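Local coordinates for protein DNA ligase (PDB 3GDE) that probably seals nicks in double-stranded DNA during replication, recombination and repair, spending ATP on each phosphodiester bond it forms, at residues S20-L25 / P456-L461; A31-I36 / G173-A178; P187-R192 / G214-K219. All coordinates share one frame; numbering follows the deposited sequence.

Contact 1 of 3, residues S20-L25 / P456-L461; sequences SSTLEL and PVTGKL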
loop_
_atom_site.group_PDB
_atom_site.type_symbol
_atom_site.label_atom_id
_atom_site.label_comp_id
_atom_site.label_asym_id
_atom_site.label_seq_id
_atom_site.Cartn_x
_atom_site.Cartn_y
_atom_site.Cartn_z
ATOM N N SER A 20 1.874 24.540 -5.366
ATOM C CA SER A 20 2.960 23.713 -4.880
ATOM C C SER A 20 3.078 23.723 -3.358
ATOM O O SER A 20 3.633 22.793 -2.775
ATOM C CB SER A 20 4.288 24.088 -5.562
ATOM O OG SER A 20 4.766 25.340 -5.112
ATOM N N SER A 21 2.545 24.759 -2.713
ATOM C CA SER A 21 2.603 24.840 -1.261
ATOM C C SER A 21 1.685 23.821 -0.595
ATOM O O SER A 21 0.494 23.754 -0.897
ATOM C CB SER A 21 2.282 26.261 -0.776
ATOM O OG SER A 21 2.055 26.272 0.623
ATOM N N THR A 22 2.263 23.041 0.315
ATOM C CA THR A 22 1.567 22.016 1.097
ATOM C C THR A 22 0.462 22.582 1.993
ATOM O O THR A 22 -0.608 21.974 2.139
ATOM C CB THR A 22 2.596 21.202 1.954
ATOM O OG1 THR A 22 3.314 20.300 1.097
ATOM C CG2 THR A 22 1.911 20.406 3.088
ATOM N N LEU A 23 0.745 23.728 2.610
ATOM C CA LEU A 23 -0.224 24.443 3.447
ATOM C C LEU A 23 -1.375 25.010 2.618
ATOM O O LEU A 23 -2.534 24.885 2.987
ATOM C CB LEU A 23 0.475 25.549 4.256
ATOM C CG LEU A 23 1.267 25.064 5.487
ATOM C CD1 LEU A 23 2.076 26.189 6.089
ATOM C CD2 LEU A 23 0.352 24.470 6.548
ATOM N N GLU A 24 -1.047 25.599 1.479
ATOM C CA GLU A 24 -2.051 26.094 0.545
ATOM C C GLU A 24 -2.964 24.992 0.021
ATOM O O GLU A 24 -4.183 25.185 -0.049
ATOM C CB GLU A 24 -1.388 26.817 -0.622
ATOM C CG GLU A 24 -0.978 28.239 -0.312
ATOM C CD GLU A 24 -0.581 28.999 -1.568
ATOM O OE1 GLU A 24 0.354 29.840 -1.493
ATOM O OE2 GLU A 24 -1.200 28.741 -2.633
ATOM N N LEU A 25 -2.378 23.849 -0.341
ATOM C CA LEU A 25 -3.144 22.671 -0.759
ATOM C C LEU A 25 -4.087 22.207 0.339
ATOM O O LEU A 25 -5.272 21.975 0.088
ATOM C CB LEU A 25 -2.220 21.519 -1.178
ATOM C CG LEU A 25 -1.521 21.657 -2.534
ATOM C CD1 LEU A 25 -0.387 20.646 -2.644
ATOM C CD2 LEU A 25 -2.502 21.503 -3.690
ATOM N N PRO A 456 5.096 10.648 1.792
ATOM C CA PRO A 456 3.715 10.335 2.167
ATOM C C PRO A 456 2.804 11.556 2.412
ATOM O O PRO A 456 1.593 11.389 2.474
ATOM C CB PRO A 456 3.882 9.508 3.445
ATOM C CG PRO A 456 5.132 10.017 4.039
ATOM C CD PRO A 456 6.037 10.329 2.878
ATOM N N VAL A 457 3.362 12.758 2.541
ATOM C CA VAL A 457 2.502 13.939 2.662
ATOM C C VAL A 457 1.955 14.439 1.319
ATOM O O VAL A 457 0.772 14.785 1.223
ATOM C CB VAL A 457 3.056 15.091 3.607
ATOM C CG1 VAL A 457 4.333 14.691 4.353
ATOM C CG2 VAL A 457 3.162 16.464 2.881
ATOM N N THR A 458 2.799 14.424 0.288
ATOM C CA THR A 458 2.420 14.900 -1.034
ATOM C C THR A 458 2.106 13.779 -2.038
ATOM O O THR A 458 1.559 14.038 -3.115
ATOM C CB THR A 458 3.532 15.792 -1.640
ATOM O OG1 THR A 458 4.722 15.011 -1.837
ATOM C CG2 THR A 458 3.841 16.982 -0.724
ATOM N N GLY A 459 2.482 12.547 -1.692
ATOM C CA GLY A 459 2.415 11.408 -2.614
ATOM C C GLY A 459 3.416 11.457 -3.771
ATOM O O GLY A 459 3.347 10.650 -4.701
ATOM N N LYS A 460 4.335 12.413 -3.735
ATOM C CA LYS A 460 5.351 12.521 -4.786
ATOM C C LYS A 460 6.407 11.416 -4.655
ATOM O O LYS A 460 6.690 10.949 -3.554
ATOM C CB LYS A 460 5.988 13.912 -4.777
ATOM C CG LYS A 460 5.053 14.997 -5.322
ATOM C CD LYS A 460 5.353 16.370 -4.745
ATOM C CE LYS A 460 6.123 17.228 -5.713
ATOM N NZ LYS A 460 6.075 18.673 -5.320
ATOM N N LEU A 461 6.962 10.990 -5.788
ATOM C CA LEU A 461 8.026 9.983 -5.805
ATOM C C LEU A 461 9.371 10.671 -5.932
ATOM O O LEU A 461 9.596 11.435 -6.878
ATOM C CB LEU A 461 7.850 8.984 -6.957
ATOM C CG LEU A 461 6.979 7.727 -6.857
ATOM C CD1 LEU A 461 6.587 7.366 -5.412
ATOM C CD2 LEU A 461 5.759 7.873 -7.700
#
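Val457 brings one branch, CG2, to the methyl CG2 of Thr22 at 4.1 Å, the two side chains meeting at about a right angle. A branched aliphatic residue suits this spot, since its methyl can meet the apolar side of the threonine. The carbonyls of Pro456 and Val457 turn to helix 172-182, where they pair with the backbone N-H groups of Gly173 and Ile174.

Thr458 follows. Its CG2 stands 3.8 Å from Thr22 OG1, a methyl against a hydroxyl and also nearly perpendicular. With chi1 at 64°, this methyl lies anti to the carbonyl carbon while OG1 sits between the backbone N and the carbonyl carbon. From there OG1 accepts from Lys460 N at 3.2 Å (N-H...O angle 159°), an ST turn, and has a weak hydrogen bond to Asp455 OD2. Replacing Thr458 with a valine would probably leave Lys460 N without its acceptor, forfeit the weak bond to Asp455 and make the turn less firmly fixed. Gly459 takes a positive phi of 69°, which glycine adopts readily, and Lys460 leads the chain towards strand 461-467.

Thr22 opens helix 22-34 just after its N-cap, Ser21, whose OG accepts from Glu24 N at 3.3 Å and so satisfies an N-H of the first turn.

Two small side-chain meetings, with no hydrogen bond between the segments and 104 Å² buried, make a light surface contact. Directed bonds from this hairpin loop of the OB-fold domain to the helical N-terminal region come from the backbone of Pro456 and Val457, consistent with the closed conformation.

Contact 2 of 3, residues A31-I36 / G173-A178; sequences AFLQKI and GIMRDA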
loop_
_atom_site.group_PDB
_atom_site.type_symbol
_atom_site.label_atom_id
_atom_site.label_comp_id
_atom_site.label_asym_id
_atom_site.label_seq_id
_atom_site.Cartn_x
_atom_site.Cartn_y
_atom_site.Cartn_z
ATOM N N ALA A 31 -11.445 23.789 2.566
ATOM C CA ALA A 31 -12.538 24.661 2.108
ATOM C C ALA A 31 -13.539 23.928 1.229
ATOM O O ALA A 31 -14.744 24.046 1.440
ATOM C CB ALA A 31 -11.974 25.917 1.373
ATOM N N PHE A 32 -13.036 23.173 0.250
ATOM C CA PHE A 32 -13.879 22.356 -0.641
ATOM C C PHE A 32 -14.697 21.306 0.107
ATOM O O PHE A 32 -15.905 21.178 -0.104
ATOM C CB PHE A 32 -13.008 21.658 -1.699
ATOM C CG PHE A 32 -13.791 21.058 -2.837
ATOM C CD1 PHE A 32 -14.279 21.866 -3.870
ATOM C CD2 PHE A 32 -14.026 19.681 -2.891
ATOM C CE1 PHE A 32 -14.994 21.308 -4.934
ATOM C CE2 PHE A 32 -14.752 19.111 -3.949
ATOM C CZ PHE A 32 -15.243 19.925 -4.965
ATOM N N LEU A 33 -14.019 20.553 0.976
ATOM C CA LEU A 33 -14.634 19.482 1.762
ATOM C C LEU A 33 -15.771 19.985 2.666
ATOM O O LEU A 33 -16.796 19.320 2.814
ATOM C CB LEU A 33 -13.553 18.780 2.606
ATOM C CG LEU A 33 -12.844 17.475 2.173
ATOM C CD1 LEU A 33 -12.759 17.203 0.653
ATOM C CD2 LEU A 33 -11.487 17.345 2.855
ATOM N N GLN A 34 -15.572 21.159 3.259
ATOM C CA GLN A 34 -16.547 21.805 4.149
ATOM C C GLN A 34 -17.915 22.088 3.546
ATOM O O GLN A 34 -18.897 22.203 4.280
ATOM C CB GLN A 34 -15.994 23.148 4.625
ATOM C CG GLN A 34 -15.173 23.055 5.856
ATOM C CD GLN A 34 -14.594 24.388 6.268
ATOM O OE1 GLN A 34 -14.525 25.334 5.471
ATOM N NE2 GLN A 34 -14.153 24.468 7.522
ATOM N N LYS A 35 -17.968 22.230 2.223
ATOM C CA LYS A 35 -19.166 22.701 1.536
ATOM C C LYS A 35 -19.943 21.564 0.881
ATOM O O LYS A 35 -20.976 21.780 0.218
ATOM C CB LYS A 35 -18.783 23.777 0.517
ATOM C CG LYS A 35 -18.174 25.005 1.157
ATOM C CD LYS A 35 -17.675 25.978 0.116
ATOM C CE LYS A 35 -16.958 27.163 0.765
ATOM N NZ LYS A 35 -15.857 26.708 1.690
ATOM N N ILE A 36 -19.451 20.347 1.077
ATOM C CA ILE A 36 -20.151 19.170 0.607
ATOM C C ILE A 36 -21.135 18.722 1.693
ATOM O O ILE A 36 -20.741 18.444 2.828
ATOM C CB ILE A 36 -19.175 18.036 0.226
ATOM C CG1 ILE A 36 -18.092 18.571 -0.727
ATOM C CG2 ILE A 36 -19.946 16.870 -0.387
ATOM C CD1 ILE A 36 -16.917 17.643 -0.952
ATOM N N GLY A 173 -0.842 12.721 4.020
ATOM C CA GLY A 173 -0.556 13.756 5.013
ATOM C C GLY A 173 -1.375 15.025 4.803
ATOM O O GLY A 173 -1.967 15.562 5.736
ATOM N N ILE A 174 -1.411 15.508 3.566
ATOM C CA ILE A 174 -2.234 16.670 3.245
ATOM C C ILE A 174 -3.718 16.382 3.520
ATOM O O ILE A 174 -4.403 17.190 4.155
ATOM C CB ILE A 174 -1.986 17.147 1.813
ATOM C CG1 ILE A 174 -0.614 17.822 1.740
ATOM C CG2 ILE A 174 -3.122 18.075 1.336
ATOM C CD1 ILE A 174 -0.101 18.042 0.326
ATOM N N MET A 175 -4.192 15.213 3.098
ATOM C CA MET A 175 -5.591 14.833 3.322
ATOM C C MET A 175 -6.009 14.737 4.795
ATOM O O MET A 175 -7.087 15.214 5.152
ATOM C CB MET A 175 -5.935 13.550 2.578
ATOM C CG MET A 175 -6.079 13.749 1.084
ATOM S SD MET A 175 -7.269 15.035 0.640
ATOM C CE MET A 175 -8.766 14.345 1.374
ATOM N N ARG A 176 -5.162 14.116 5.628
ATOM C CA ARG A 176 -5.362 14.067 7.090
ATOM C C ARG A 176 -5.509 15.493 7.628
ATOM O O ARG A 176 -6.443 15.791 8.365
ATOM C CB ARG A 176 -4.197 13.327 7.798
ATOM C CG ARG A 176 -3.960 13.746 9.275
ATOM C CD ARG A 176 -2.602 13.331 9.866
ATOM N NE ARG A 176 -1.480 13.536 8.946
ATOM C CZ ARG A 176 -0.509 14.441 9.089
ATOM N NH1 ARG A 176 -0.485 15.258 10.140
ATOM N NH2 ARG A 176 0.453 14.528 8.171
ATOM N N ASP A 177 -4.588 16.361 7.223
ATOM C CA ASP A 177 -4.534 17.740 7.690
ATOM C C ASP A 177 -5.726 18.567 7.200
ATOM O O ASP A 177 -6.222 19.440 7.924
ATOM C CB ASP A 177 -3.224 18.403 7.242
ATOM C CG ASP A 177 -1.998 17.887 7.996
ATOM O OD1 ASP A 177 -2.149 17.149 8.985
ATOM O OD2 ASP A 177 -0.867 18.235 7.599
ATOM N N ALA A 178 -6.172 18.291 5.975
ATOM C CA ALA A 178 -7.288 19.005 5.354
ATOM C C ALA A 178 -8.618 18.609 5.984
ATOM O O ALA A 178 -9.495 19.453 6.191
ATOM C CB ALA A 178 -7.305 18.759 3.856
#
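Leu33 CD2 reaches the terminal methyl CE of Met175 at 4.3 Å, and this apolar pair carries the contact. The leucine starts out toward helix 172-182 from the backbone, whereas the methionine has to curl round. All three of its torsions turn the same way (chi1 -74°, the next two close to it), and the folded chain carries the methyl over to the leucine. Methionine suits the task because its unbranched thioether bends easily. The same Leu33 CD2 lies 4.4 Å from Ala178 O, so the leucine also meets the backbone of the facing helix. The small alanine, pointing toward Leu33, lets that backbone come near.

No hydrogen bond crosses between the two segments; the polar bonds lie inside each of them or run to residues beyond. Lys35 NZ folds back to Ala31 O at 2.9 Å, approaching from above the carbonyl plane, at the C-terminal end of helix 22-34. In the other helix Arg176 NH1 and Asp177 OD1 form a salt bridge of 2.8 Å. Asp177 stands over one face of the Arg176 guanidinium, its CG 3.7 Å above the plane and toward the rim, so the pair is held by charge and not by a directed hydrogen bond. Glycine probably suits position 173 because a beta-carbon there would crowd Arg176 NH2 as it is now placed.

Backbone bonds keep helix 172-182 regular, as in Ala178 N to Ile174 O at 2.8 Å.

Helix 39-49 packs beside this buried contact, with Val45 against Leu33 and Val46 and Ile49 against Met175. Gln34 NE2 binds Ala182 O at the end of helix 172-182, while Ile29 of helix 22-34 touches Ala178. Three helices of the N-terminal region thus share one apolar core.

Contact 3 of 3, residues P187-R192 / G214-K219; sequences PETVER and GLRKMK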
loop_
_atom_site.group_PDB
_atom_site.type_symbol
_atom_site.label_atom_id
_atom_site.label_comp_id
_atom_site.label_asym_id
_atom_site.label_seq_id
_atom_site.Cartn_x
_atom_site.Cartn_y
_atom_site.Cartn_z
ATOM N N PRO A 187 -5.417 16.973 14.011
ATOM C CA PRO A 187 -4.870 16.098 12.970
ATOM C C PRO A 187 -4.432 14.727 13.498
ATOM O O PRO A 187 -4.456 13.756 12.752
ATOM C CB PRO A 187 -3.652 16.874 12.456
ATOM C CG PRO A 187 -3.916 18.299 12.807
ATOM C CD PRO A 187 -4.714 18.270 14.073
ATOM N N GLU A 188 -4.034 14.670 14.768
ATOM C CA GLU A 188 -3.615 13.423 15.412
ATOM C C GLU A 188 -4.754 12.464 15.674
ATOM O O GLU A 188 -4.568 11.256 15.610
ATOM C CB GLU A 188 -2.890 13.689 16.730
ATOM C CG GLU A 188 -1.394 13.620 16.606
ATOM C CD GLU A 188 -0.735 14.980 16.680
ATOM O OE1 GLU A 188 -0.974 15.816 15.769
ATOM O OE2 GLU A 188 0.033 15.199 17.655
ATOM N N THR A 189 -5.929 12.996 15.985
ATOM C CA THR A 189 -7.088 12.138 16.158
ATOM C C THR A 189 -7.746 11.739 14.832
ATOM O O THR A 189 -8.408 10.718 14.783
ATOM C CB THR A 189 -8.059 12.635 17.280
ATOM O OG1 THR A 189 -9.430 12.602 16.853
ATOM C CG2 THR A 189 -7.690 14.004 17.721
ATOM N N VAL A 190 -7.530 12.512 13.765
ATOM C CA VAL A 190 -7.940 12.090 12.407
ATOM C C VAL A 190 -7.047 10.920 11.986
ATOM O O VAL A 190 -7.526 9.871 11.541
ATOM C CB VAL A 190 -7.846 13.252 11.355
ATOM C CG1 VAL A 190 -7.966 12.712 9.918
ATOM C CG2 VAL A 190 -8.917 14.314 11.617
ATOM N N GLU A 191 -5.741 11.136 12.145
ATOM C CA GLU A 191 -4.725 10.117 11.978
ATOM C C GLU A 191 -5.061 8.834 12.732
ATOM O O GLU A 191 -5.099 7.765 12.131
ATOM C CB GLU A 191 -3.388 10.650 12.481
ATOM C CG GLU A 191 -2.300 9.609 12.527
ATOM C CD GLU A 191 -1.361 9.745 11.384
ATOM O OE1 GLU A 191 -0.261 10.306 11.599
ATOM O OE2 GLU A 191 -1.731 9.313 10.265
ATOM N N ARG A 192 -5.290 8.948 14.041
ATOM C CA ARG A 192 -5.608 7.787 14.889
ATOM C C ARG A 192 -6.813 6.996 14.410
ATOM O O ARG A 192 -6.783 5.773 14.408
ATOM C CB ARG A 192 -5.804 8.205 16.349
ATOM C CG ARG A 192 -4.571 8.054 17.202
ATOM C CD ARG A 192 -4.859 8.389 18.661
ATOM N NE ARG A 192 -4.569 9.796 18.955
ATOM C CZ ARG A 192 -5.474 10.696 19.329
ATOM N NH1 ARG A 192 -6.749 10.349 19.481
ATOM N NH2 ARG A 192 -5.097 11.953 19.563
ATOM N N GLY A 214 -16.670 12.486 17.898
ATOM C CA GLY A 214 -17.078 11.304 17.138
ATOM C C GLY A 214 -15.895 10.482 16.640
ATOM O O GLY A 214 -15.985 9.260 16.525
ATOM N N LEU A 215 -14.786 11.158 16.352
ATOM C CA LEU A 215 -13.567 10.487 15.907
ATOM C C LEU A 215 -12.848 9.748 17.042
ATOM O O LEU A 215 -12.307 8.666 16.827
ATOM C CB LEU A 215 -12.618 11.477 15.233
ATOM C CG LEU A 215 -12.994 12.042 13.864
ATOM C CD1 LEU A 215 -12.020 13.152 13.512
ATOM C CD2 LEU A 215 -13.008 10.957 12.787
ATOM N N ARG A 216 -12.841 10.340 18.238
ATOM C CA ARG A 216 -12.238 9.714 19.418
ATOM C C ARG A 216 -12.985 8.454 19.808
ATOM O O ARG A 216 -12.389 7.512 20.306
ATOM C CB ARG A 216 -12.236 10.672 20.606
ATOM C CG ARG A 216 -11.196 11.764 20.556
ATOM C CD ARG A 216 -11.488 12.769 21.664
ATOM N NE ARG A 216 -10.531 13.873 21.697
ATOM C CZ ARG A 216 -9.484 13.946 22.520
ATOM N NH1 ARG A 216 -9.233 12.976 23.398
ATOM N NH2 ARG A 216 -8.678 15.000 22.464
ATOM N N LYS A 217 -14.290 8.455 19.554
ATOM C CA LYS A 217 -15.203 7.372 19.909
ATOM C C LYS A 217 -15.119 6.158 18.978
ATOM O O LYS A 217 -15.715 5.113 19.266
ATOM C CB LYS A 217 -16.638 7.907 19.898
ATOM C CG LYS A 217 -17.552 7.343 20.979
ATOM C CD LYS A 217 -18.969 7.938 20.880
ATOM C CE LYS A 217 -18.988 9.435 21.201
ATOM N NZ LYS A 217 -20.331 10.036 20.935
ATOM N N MET A 218 -14.412 6.292 17.859
ATOM C CA MET A 218 -14.258 5.170 16.924
ATOM C C MET A 218 -13.401 4.045 17.519
ATOM O O MET A 218 -12.367 4.290 18.153
ATOM C CB MET A 218 -13.704 5.633 15.574
ATOM C CG MET A 218 -14.601 6.628 14.854
ATOM S SD MET A 218 -14.099 7.008 13.172
ATOM C CE MET A 218 -14.779 5.607 12.288
ATOM N N LYS A 219 -13.856 2.812 17.327
ATOM C CA LYS A 219 -13.188 1.637 17.883
ATOM C C LYS A 219 -12.812 0.636 16.795
ATOM O O LYS A 219 -13.351 0.674 15.681
ATOM C CB LYS A 219 -14.081 0.933 18.915
ATOM C CG LYS A 219 -14.415 1.733 20.144
ATOM C CD LYS A 219 -15.560 1.063 20.885
ATOM C CE LYS A 219 -16.108 1.952 22.002
ATOM N NZ LYS A 219 -17.364 1.365 22.571
#
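Thr189 and Leu215 cross obliquely, with the hydroxyl OG1 of the threonine 3.7 Å from Leu215 CB. The same oxygen is 4.2 Å from Arg216 CG, so the threonine lies against the inner carbons of two successive side chains. Glu212, one turn earlier in helix 200-216, offers OE1 both to Thr189 OG1, weakly, and to Arg216 NE in a salt bridge. The arginine therefore contributes aliphatic carbons to the contact while its charge is matched within its own helix.

Val190 and Leu215 make the apolar half. The valine leaves its backbone away from the other segment, yet CG2 still comes within 3.8 Å of Leu215 CD1. Valine suits the place because its chi1 of 167° puts CG1 anti to the backbone N and turns the second methyl, CG2, to Leu215. Leu215 is thus touched at its stem by Thr189 and at one branch by Val190, and Val203 and Val206 of its own helix pack on it too.

Helices 187-197 and 200-216 are joined by a short turn, and this contact brings the start of the first to the end of the second, as in a helical hairpin.

Overall arrangement
From the N terminus, helix 22-34 enters both contact 1, at its start, and contact 2, at its end. Contact 2 closes a largely helical loop when the chain returns in helix 172-182. The chain then turns into helix 187-197, which touches helix 172-182 through Arg176 and Asp177, and contact 3 closes a short second loop in series with the first. Both nest inside the long loop of contact 1, which closes only when residues 456-461 of the OB-fold domain return to helix 22-34. Contacts 1 and 2 touch through Gly173 and Ile174, whereas contacts 1 and 3 remain about 9 Å apart at their nearest atoms. Helix 172-182 is thus the common neighbour.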